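Local coordinates for methanol--corrinoid protein co-methyltransferase (Methanosarcina barkeri, PDB 2I2X), which transfers the methyl group of methanol to the cob(I)amide carried by its corrinoid partner protein MtaC, a step of methanogenesis from methanol, at residues Lys236-His240 and Thr241-Ile245. Numbering follows the deposited sequence.
Sequences KNLAH and TIAVI
Leu238 and Ile242 meet through single methyl groups, CD1 of Leu238 lying 4.0 Å from CG2 of Ile242. The two side chains cross at about a right angle. CG of Leu238 lies opposite its backbone N (chi1 -178°) and beside the carbonyl carbon, which directs the fork toward the start of the helix. The other branch of the fork, CD2, lies 4.3 Å from CB of Ala243. One leucine therefore touches two successive residues of the first turn. On its other branch Ile242 turns back to the residue before the helix: its CD1 is 4.2 Å from CB of Ala239. That same CB also sits 3.8 Å from OG1 of Thr241.

This is the N-terminal end of helix 240-259, with Ala239 at the N-cap, in a protein built of a TIM barrel and a helix bundle. The loop that leads into it comes from helix 220-230, and Leu238 also packs against Ala226 and Ile229 of that helix. As an alanine, the N-cap residue has no polar side chain to cap the first turn. Its carbonyl accepts the first bonds of the helix. Ala239 O accepts from Ala243 N at 3.2 Å, with the donor in the carbonyl plane. It accepts a second bond from Ile242 N at 2.9 Å, where the donor stands above that plane. The next bond, Val244 N to His240 O at 3.1 Å, is nearly straight at the hydrogen (162°).

The His240 ring swings back past the loop, and Leu238 O lies in plane at its edge. Both ring nitrogens are used: ND1 bonds to Asp364 and NE2 to the carbonyl of Gly230, which fixes the rotation of the ring. Thr241 OG1 bonds to the carbonyl of Glu418, tying the first turn to helix 416-430.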
ATOM      1  N   LYS A 236      -4.729  -3.234  25.424  1.00 14.46           N
ATOM      2  CA  LYS A 236      -5.384  -3.237  26.701  1.00 14.45           C
ATOM      3  C   LYS A 236      -6.196  -1.945  26.887  1.00 13.95           C
ATOM      4  O   LYS A 236      -6.348  -1.466  27.987  1.00 13.57           O
ATOM      5  CB  LYS A 236      -4.346  -3.427  27.807  1.00 14.59           C
ATOM      6  CG  LYS A 236      -3.168  -2.452  27.735  1.00 15.71           C
ATOM      7  CD  LYS A 236      -2.073  -2.823  28.730  1.00 18.75           C
ATOM      8  CE  LYS A 236      -1.014  -1.735  28.805  1.00 20.89           C
ATOM      9  NZ  LYS A 236       0.263  -2.270  29.364  1.00 21.54           N
ATOM     10  N   ASN A 237      -6.724  -1.383  25.805  1.00 13.51           N
ATOM     11  CA  ASN A 237      -7.452  -0.132  25.944  1.00 12.89           C
ATOM     12  C   ASN A 237      -8.984  -0.211  25.928  1.00 12.24           C
ATOM     13  O   ASN A 237      -9.657   0.698  26.413  1.00 11.86           O
ATOM     14  CB  ASN A 237      -6.910   0.920  24.982  1.00 12.86           C
ATOM     15  CG  ASN A 237      -5.496   1.388  25.363  1.00 14.84           C
ATOM     16  OD1 ASN A 237      -5.106   1.381  26.549  1.00 17.32           O
ATOM     17  ND2 ASN A 237      -4.718   1.781  24.360  1.00 13.90           N
ATOM     18  N   LEU A 238      -9.529  -1.300  25.382  1.00 11.04           N
ATOM     19  CA  LEU A 238     -10.976  -1.506  25.324  1.00 10.26           C
ATOM     20  C   LEU A 238     -11.221  -2.963  24.946  1.00 10.77           C
ATOM     21  O   LEU A 238     -10.720  -3.437  23.909  1.00 10.96           O
ATOM     22  CB  LEU A 238     -11.647  -0.587  24.290  1.00  8.86           C
ATOM     23  CG  LEU A 238     -13.172  -0.752  24.237  1.00  8.51           C
ATOM     24  CD1 LEU A 238     -13.886  -0.173  25.511  1.00  3.90           C
ATOM     25  CD2 LEU A 238     -13.755  -0.123  22.978  1.00  6.94           C
ATOM     26  N   ALA A 239     -11.986  -3.667  25.773  1.00 10.30           N
ATOM     27  CA  ALA A 239     -12.238  -5.076  25.536  1.00 10.03           C
ATOM     28  C   ALA A 239     -12.949  -5.193  24.206  1.00  9.96           C
ATOM     29  O   ALA A 239     -13.869  -4.414  23.902  1.00 10.07           O
ATOM     30  CB  ALA A 239     -13.121  -5.673  26.649  1.00 10.06           C
ATOM     31  N   HIS A 240     -12.546  -6.190  23.433  1.00  8.92           N
ATOM     32  CA  HIS A 240     -13.101  -6.374  22.129  1.00  8.15           C
ATOM     33  C   HIS A 240     -14.569  -6.743  22.204  1.00  7.80           C
ATOM     34  O   HIS A 240     -15.360  -6.378  21.308  1.00  8.12           O
ATOM     35  CB  HIS A 240     -12.236  -7.348  21.339  1.00  8.41           C
ATOM     36  CG  HIS A 240     -10.916  -6.757  20.922  1.00  8.91           C
ATOM     37  ND1 HIS A 240     -10.136  -7.292  19.914  1.00 10.49           N
ATOM     38  CD2 HIS A 240     -10.250  -5.664  21.369  1.00  7.93           C
ATOM     39  CE1 HIS A 240      -9.044  -6.558  19.766  1.00  8.97           C
ATOM     40  NE2 HIS A 240      -9.085  -5.571  20.642  1.00  9.60           N
ATOM     41  N   THR A 241     -14.954  -7.393  23.299  1.00  6.99           N
ATOM     42  CA  THR A 241     -16.348  -7.720  23.527  1.00  6.62           C
ATOM     43  C   THR A 241     -17.213  -6.477  23.772  1.00  7.24           C
ATOM     44  O   THR A 241     -18.420  -6.578  23.665  1.00  7.96           O
ATOM     45  CB  THR A 241     -16.544  -8.719  24.662  1.00  6.55           C
ATOM     46  OG1 THR A 241     -15.718  -8.358  25.770  1.00  6.00           O
ATOM     47  CG2 THR A 241     -16.187 -10.134  24.216  1.00  5.84           C
ATOM     48  N   ILE A 242     -16.614  -5.315  24.069  1.00  6.84           N
ATOM     49  CA  ILE A 242     -17.381  -4.066  24.169  1.00  6.49           C
ATOM     50  C   ILE A 242     -17.396  -3.303  22.825  1.00  6.47           C
ATOM     51  O   ILE A 242     -18.380  -2.616  22.473  1.00  5.68           O
ATOM     52  CB  ILE A 242     -16.892  -3.154  25.359  1.00  6.89           C
ATOM     53  CG1 ILE A 242     -17.208  -3.810  26.716  1.00  7.21           C
ATOM     54  CG2 ILE A 242     -17.564  -1.791  25.315  1.00  6.45           C
ATOM     55  CD1 ILE A 242     -16.382  -3.251  27.873  1.00  7.11           C
ATOM     56  N   ALA A 243     -16.310  -3.436  22.069  1.00  5.89           N
ATOM     57  CA  ALA A 243     -16.252  -2.882  20.727  1.00  6.36           C
ATOM     58  C   ALA A 243     -17.358  -3.463  19.815  1.00  6.50           C
ATOM     59  O   ALA A 243     -18.025  -2.738  19.076  1.00  6.18           O
ATOM     60  CB  ALA A 243     -14.858  -3.129  20.124  1.00  7.18           C
ATOM     61  N   VAL A 244     -17.542  -4.773  19.864  1.00  6.39           N
ATOM     62  CA  VAL A 244     -18.549  -5.397  19.032  1.00  7.31           C
ATOM     63  C   VAL A 244     -19.970  -4.952  19.438  1.00  8.29           C
ATOM     64  O   VAL A 244     -20.828  -4.754  18.568  1.00  7.97           O
ATOM     65  CB  VAL A 244     -18.394  -6.955  18.973  1.00  7.16           C
ATOM     66  CG1 VAL A 244     -18.641  -7.619  20.330  1.00  7.67           C
ATOM     67  CG2 VAL A 244     -19.296  -7.530  17.938  1.00  6.50           C
ATOM     68  N   ILE A 245     -20.209  -4.765  20.747  1.00  8.94           N
ATOM     69  CA  ILE A 245     -21.498  -4.246  21.193  1.00  8.66           C
ATOM     70  C   ILE A 245     -21.734  -2.874  20.570  1.00  8.81           C
ATOM     71  O   ILE A 245     -22.783  -2.643  19.944  1.00  9.64           O
ATOM     72  CB  ILE A 245     -21.606  -4.203  22.709  1.00  9.15           C
ATOM     73  CG1 ILE A 245     -21.599  -5.626  23.277  1.00  9.31           C
ATOM     74  CG2 ILE A 245     -22.906  -3.508  23.142  1.00  9.27           C
ATOM     75  CD1 ILE A 245     -21.419  -5.665  24.763  1.00  9.43           C
TER